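Local coordinates for protein ORF98 PTP-2 (Cydia pomonella granulosis virus, PDB 6I28) that probably removes phosphate from tyrosine and serine or threonine residues of phosphoproteins, as a viral member of the dual-specificity phosphatase family, at residues A106-M120 against R138-L150. Sequence-based numbering, arbitrary orientation.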
loop_
_atom_site.group_PDB
_atom_site.type_symbol
_atom_site.label_atom_id
_atom_site.label_comp_id
_atom_site.label_asym_id
_atom_site.label_seq_id
_atom_site.Cartn_x
_atom_site.Cartn_y
_atom_site.Cartn_z
ATOM N N ALA A 106 -9.520 -0.739 -7.343
ATOM C CA ALA A 106 -9.155 -1.858 -8.202
ATOM C C ALA A 106 -7.986 -2.665 -7.664
ATOM O O ALA A 106 -7.760 -3.786 -8.127
ATOM C CB ALA A 106 -8.809 -1.349 -9.608
ATOM N N GLY A 107 -7.290 -2.163 -6.660
ATOM C CA GLY A 107 -6.131 -2.851 -6.148
ATOM C C GLY A 107 -4.981 -3.033 -7.123
ATOM O O GLY A 107 -4.216 -3.994 -6.961
ATOM N N VAL A 108 -4.828 -2.133 -8.103
ATOM C CA VAL A 108 -3.734 -2.247 -9.076
ATOM C C VAL A 108 -2.863 -1.002 -9.152
ATOM O O VAL A 108 -1.761 -1.086 -9.735
ATOM C CB VAL A 108 -4.259 -2.609 -10.481
ATOM C CG1 VAL A 108 -4.971 -4.013 -10.491
ATOM C CG2 VAL A 108 -5.168 -1.506 -11.054
ATOM N N SER A 109 -3.280 0.158 -8.638
ATOM C CA SER A 109 -2.501 1.387 -8.797
ATOM C C SER A 109 -2.276 2.116 -7.461
ATOM O O SER A 109 -1.170 2.054 -6.910
ATOM C CB SER A 109 -3.190 2.290 -9.820
ATOM O OG SER A 109 -2.419 3.465 -10.052
ATOM N N ARG A 110 -3.302 2.761 -6.891
ATOM C CA ARG A 110 -3.083 3.483 -5.636
ATOM C C ARG A 110 -2.504 2.570 -4.555
ATOM O O ARG A 110 -1.422 2.830 -4.017
ATOM C CB ARG A 110 -4.392 4.094 -5.120
ATOM C CG ARG A 110 -4.610 5.555 -5.484
ATOM C CD ARG A 110 -5.972 6.095 -5.181
ATOM N NE ARG A 110 -6.991 5.399 -5.938
ATOM C CZ ARG A 110 -8.258 5.758 -6.044
ATOM N NH1 ARG A 110 -8.708 6.854 -5.451
ATOM N NH2 ARG A 110 -9.074 5.011 -6.770
ATOM N N SER A 111 -3.258 1.516 -4.183
ATOM C CA SER A 111 -2.834 0.608 -3.104
ATOM C C SER A 111 -1.516 -0.067 -3.460
ATOM O O SER A 111 -0.599 -0.177 -2.612
ATOM C CB SER A 111 -3.927 -0.434 -2.836
ATOM O OG SER A 111 -4.264 -1.121 -4.046
ATOM N N ALA A 112 -1.376 -0.470 -4.738
ATOM C CA ALA A 112 -0.145 -1.133 -5.163
ATOM C C ALA A 112 1.068 -0.213 -5.029
ATOM O O ALA A 112 2.166 -0.664 -4.684
ATOM C CB ALA A 112 -0.265 -1.609 -6.603
ATOM N N THR A 113 0.879 1.083 -5.283
ATOM C CA THR A 113 1.951 2.054 -5.136
ATOM C C THR A 113 2.480 2.099 -3.710
ATOM O O THR A 113 3.688 2.070 -3.467
ATOM C CB THR A 113 1.456 3.410 -5.619
ATOM O OG1 THR A 113 1.325 3.379 -7.062
ATOM C CG2 THR A 113 2.436 4.575 -5.287
ATOM N N LEU A 114 1.587 2.157 -2.715
ATOM C CA LEU A 114 2.069 2.151 -1.337
ATOM C C LEU A 114 2.741 0.844 -0.946
ATOM O O LEU A 114 3.741 0.869 -0.203
ATOM C CB LEU A 114 0.930 2.470 -0.367
ATOM C CG LEU A 114 1.211 2.513 1.141
ATOM C CD1 LEU A 114 2.307 3.504 1.443
ATOM C CD2 LEU A 114 -0.068 2.826 1.935
ATOM N N ALA A 115 2.186 -0.296 -1.367
ATOM C CA ALA A 115 2.811 -1.583 -1.070
ATOM C C ALA A 115 4.210 -1.655 -1.656
ATOM O O ALA A 115 5.166 -2.054 -0.963
ATOM C CB ALA A 115 1.935 -2.706 -1.588
ATOM N N ILE A 116 4.369 -1.208 -2.901
ATOM C CA ILE A 116 5.662 -1.273 -3.570
ATOM C C ILE A 116 6.642 -0.387 -2.830
ATOM O O ILE A 116 7.792 -0.760 -2.616
ATOM C CB ILE A 116 5.522 -0.880 -5.055
ATOM C CG1 ILE A 116 4.777 -1.950 -5.870
ATOM C CG2 ILE A 116 6.916 -0.583 -5.703
ATOM C CD1 ILE A 116 4.540 -1.630 -7.368
ATOM N N TYR A 117 6.191 0.785 -2.390
ATOM C CA TYR A 117 7.082 1.714 -1.710
ATOM C C TYR A 117 7.504 1.167 -0.350
ATOM O O TYR A 117 8.686 1.256 0.031
ATOM C CB TYR A 117 6.386 3.055 -1.502
ATOM C CG TYR A 117 7.267 4.056 -0.750
ATOM C CD1 TYR A 117 8.473 4.438 -1.216
ATOM C CD2 TYR A 117 6.854 4.593 0.445
ATOM C CE1 TYR A 117 9.290 5.366 -0.535
ATOM C CE2 TYR A 117 7.614 5.504 1.166
ATOM C CZ TYR A 117 8.840 5.891 0.690
ATOM O OH TYR A 117 9.640 6.797 1.369
ATOM N N TYR A 118 6.556 0.598 0.404
ATOM C CA TYR A 118 6.931 -0.075 1.619
ATOM C C TYR A 118 7.989 -1.126 1.411
ATOM O O TYR A 118 8.943 -1.186 2.187
ATOM C CB TYR A 118 5.707 -0.665 2.324
ATOM C CG TYR A 118 6.045 -1.261 3.643
ATOM C CD1 TYR A 118 6.156 -0.431 4.751
ATOM C CD2 TYR A 118 6.332 -2.623 3.815
ATOM C CE1 TYR A 118 6.494 -0.908 5.961
ATOM C CE2 TYR A 118 6.646 -3.118 5.105
ATOM C CZ TYR A 118 6.753 -2.232 6.158
ATOM O OH TYR A 118 7.089 -2.619 7.440
ATOM N N ILE A 119 7.916 -1.906 0.311
ATOM C CA ILE A 119 8.926 -2.930 0.065
ATOM C C ILE A 119 10.249 -2.327 -0.407
ATOM O O ILE A 119 11.317 -2.773 0.016
ATOM C CB ILE A 119 8.312 -3.941 -0.941
ATOM C CG1 ILE A 119 7.177 -4.743 -0.247
ATOM C CG2 ILE A 119 9.374 -4.875 -1.549
ATOM C CD1 ILE A 119 6.496 -5.731 -1.136
ATOM N N MET A 120 10.194 -1.293 -1.271
ATOM C CA MET A 120 11.384 -0.570 -1.670
ATOM C C MET A 120 12.141 -0.033 -0.475
ATOM O O MET A 120 13.349 -0.227 -0.359
ATOM C CB MET A 120 11.027 0.605 -2.589
ATOM C CG MET A 120 10.424 0.254 -3.897
ATOM S SD MET A 120 9.839 1.705 -4.776
ATOM C CE MET A 120 11.289 2.738 -4.749
ATOM N N ARG A 138 0.456 -10.453 -7.511
ATOM C CA ARG A 138 -0.785 -9.835 -7.963
ATOM C C ARG A 138 -0.413 -8.933 -9.122
ATOM O O ARG A 138 0.454 -8.066 -8.962
ATOM C CB ARG A 138 -1.439 -9.010 -6.868
ATOM C CG ARG A 138 -2.782 -8.312 -7.286
ATOM C CD ARG A 138 -3.309 -7.454 -6.153
ATOM N NE ARG A 138 -4.556 -6.747 -6.489
ATOM C CZ ARG A 138 -5.775 -7.293 -6.489
ATOM N NH1 ARG A 138 -5.935 -8.572 -6.166
ATOM N NH2 ARG A 138 -6.852 -6.565 -6.812
ATOM N N ALA A 139 -1.043 -9.133 -10.270
ATOM C CA ALA A 139 -0.809 -8.256 -11.414
ATOM C C ALA A 139 -1.209 -6.839 -11.024
ATOM O O ALA A 139 -2.384 -6.567 -10.824
ATOM C CB ALA A 139 -1.595 -8.721 -12.627
ATOM N N VAL A 140 -0.251 -5.941 -10.895
ATOM C CA VAL A 140 -0.509 -4.541 -10.576
ATOM C C VAL A 140 0.016 -3.688 -11.723
ATOM O O VAL A 140 0.804 -4.152 -12.566
ATOM C CB VAL A 140 0.151 -4.147 -9.233
ATOM C CG1 VAL A 140 -0.452 -4.934 -8.114
ATOM C CG2 VAL A 140 1.672 -4.425 -9.334
ATOM N N HIS A 141 -0.443 -2.446 -11.773
ATOM C CA HIS A 141 -0.093 -1.535 -12.858
ATOM C C HIS A 141 -0.224 -0.097 -12.359
ATOM O O HIS A 141 -1.220 0.581 -12.648
ATOM C CB HIS A 141 -0.982 -1.765 -14.085
ATOM C CG HIS A 141 -0.437 -1.153 -15.340
ATOM N ND1 HIS A 141 -1.133 -0.222 -16.081
ATOM C CD2 HIS A 141 0.747 -1.323 -15.972
ATOM C CE1 HIS A 141 -0.412 0.139 -17.129
ATOM N NE2 HIS A 141 0.729 -0.520 -17.092
ATOM N N PRO A 142 0.765 0.402 -11.623
ATOM C CA PRO A 142 0.685 1.777 -11.122
ATOM C C PRO A 142 0.649 2.774 -12.265
ATOM O O PRO A 142 1.360 2.638 -13.270
ATOM C CB PRO A 142 1.959 1.925 -10.274
ATOM C CG PRO A 142 2.327 0.522 -9.895
ATOM C CD PRO A 142 1.956 -0.299 -11.115
ATOM N N SER A 143 -0.206 3.770 -12.121
ATOM C CA SER A 143 -0.224 4.835 -13.109
ATOM C C SER A 143 1.153 5.461 -13.266
ATOM O O SER A 143 1.954 5.491 -12.332
ATOM C CB SER A 143 -1.224 5.907 -12.710
ATOM O OG SER A 143 -2.484 5.322 -12.396
ATOM N N GLU A 144 1.389 6.024 -14.448
ATOM C CA GLU A 144 2.717 6.546 -14.757
ATOM C C GLU A 144 3.205 7.529 -13.697
ATOM O O GLU A 144 4.382 7.502 -13.313
ATOM C CB GLU A 144 2.730 7.221 -16.132
ATOM C CG GLU A 144 3.107 6.287 -17.253
ATOM C CD GLU A 144 3.272 7.005 -18.592
ATOM O OE1 GLU A 144 2.736 6.495 -19.603
ATOM O OE2 GLU A 144 3.941 8.068 -18.629
ATOM N N HIS A 145 2.331 8.422 -13.220
ATOM C CA HIS A 145 2.819 9.410 -12.255
ATOM C C HIS A 145 3.165 8.776 -10.909
ATOM O O HIS A 145 4.017 9.300 -10.174
ATOM C CB HIS A 145 1.818 10.559 -12.072
ATOM C CG HIS A 145 0.565 10.184 -11.351
ATOM N ND1 HIS A 145 -0.454 9.465 -11.952
ATOM C CD2 HIS A 145 0.136 10.469 -10.101
ATOM C CE1 HIS A 145 -1.446 9.305 -11.093
ATOM N NE2 HIS A 145 -1.104 9.888 -9.955
ATOM N N PHE A 146 2.529 7.661 -10.553
ATOM C CA PHE A 146 2.965 6.948 -9.347
ATOM C C PHE A 146 4.319 6.271 -9.576
ATOM O O PHE A 146 5.126 6.168 -8.650
ATOM C CB PHE A 146 1.950 5.905 -8.889
ATOM C CG PHE A 146 0.693 6.485 -8.351
ATOM C CD1 PHE A 146 0.708 7.614 -7.545
ATOM C CD2 PHE A 146 -0.511 5.874 -8.593
ATOM C CE1 PHE A 146 -0.485 8.152 -7.104
ATOM C CE2 PHE A 146 -1.707 6.408 -8.094
ATOM C CZ PHE A 146 -1.669 7.533 -7.329
ATOM N N VAL A 147 4.560 5.761 -10.796
ATOM C CA VAL A 147 5.875 5.191 -11.121
ATOM C C VAL A 147 6.963 6.242 -10.982
ATOM O O VAL A 147 8.025 5.981 -10.402
ATOM C CB VAL A 147 5.854 4.580 -12.533
ATOM C CG1 VAL A 147 7.281 4.180 -12.948
ATOM C CG2 VAL A 147 4.913 3.392 -12.617
ATOM N N GLU A 148 6.720 7.455 -11.480
ATOM C CA GLU A 148 7.735 8.492 -11.321
ATOM C C GLU A 148 7.872 8.909 -9.852
ATOM O O GLU A 148 8.973 9.202 -9.389
ATOM C CB GLU A 148 7.410 9.695 -12.209
ATOM C CG GLU A 148 7.552 9.423 -13.705
ATOM C CD GLU A 148 8.936 8.866 -14.121
ATOM O OE1 GLU A 148 9.980 9.459 -13.732
ATOM O OE2 GLU A 148 8.967 7.831 -14.841
ATOM N N LEU A 149 6.779 8.914 -9.095
ATOM C CA LEU A 149 6.856 9.242 -7.671
ATOM C C LEU A 149 7.820 8.315 -6.950
ATOM O O LEU A 149 8.689 8.772 -6.195
ATOM C CB LEU A 149 5.475 9.162 -7.036
ATOM C CG LEU A 149 5.357 9.181 -5.523
ATOM C CD1 LEU A 149 5.689 10.504 -4.995
ATOM C CD2 LEU A 149 3.932 8.848 -5.092
ATOM N N LEU A 150 7.671 6.998 -7.179
ATOM C CA LEU A 150 8.442 5.984 -6.490
ATOM C C LEU A 150 9.891 5.986 -6.936
ATOM O O LEU A 150 10.818 5.900 -6.110
ATOM C CB LEU A 150 7.809 4.618 -6.742
ATOM C CG LEU A 150 6.399 4.417 -6.206
ATOM C CD1 LEU A 150 6.045 2.966 -6.138
ATOM C CD2 LEU A 150 6.373 5.013 -4.859
#
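Arg138 reaches the backbone of Ala106 and Gly107 with a fully stretched chain: CG is anti to the backbone N, and the extension continues to NE. Its guanidinium meets both carbonyls edge-on. NE gives a nearly straight bond to Gly107 O at 2.8 Å. NH2 gives a more bent one to Ala106 O at 3.2 Å. The same guanidinium forms a salt bridge with Asp10, so one side chain ties the 106-107 turn to the N-terminal part of the chain. Next along, His141 N donates to Val108 O at 2.8 Å. Val140 CG1 packs on Ala112 CB.

In Ser109, chi1 of -177° swings OG away from its own N. There OG accepts a bond from Ser143 N (3.0 Å) and lies in the plane of the Phe146 ring, at its edge. Asp71 bonds both Ser109 OG and Ser143 OG, which joins the starts of the two helices through a third loop. Thr113 OG1 turns back to donate to Ser109 O, from above the carbonyl plane, while Thr113 N reaches that oxygen from the opposite face. Thr113 OG1 also presses on Phe146 CB (3.2 Å).

Farther along the two helices, Leu150 is a knob in the hole formed by Thr113, Ile116, Tyr117 and Met120. Its CD1 touches Ile116 CG2 at 3.7 Å, and CD2 lies against Tyr117 CB. The helical segments 110-120 and 144-150 run nearly parallel, 15° apart. Arg110 CB points away, yet CG touches the Phe146 ring obliquely; NH1 bridges to Asp47 and bonds Cys69 O. Residues 106-110 follow Cys104 and complete the HCxxGxxR signature, the phosphate-binding P-loop of cysteine-dependent phosphatases. Loop 138-143 bonds P-loop carbonyls and Ser109 OG, and helix 144-150 packs on the following helix, as in the dual-specificity phosphatase fold.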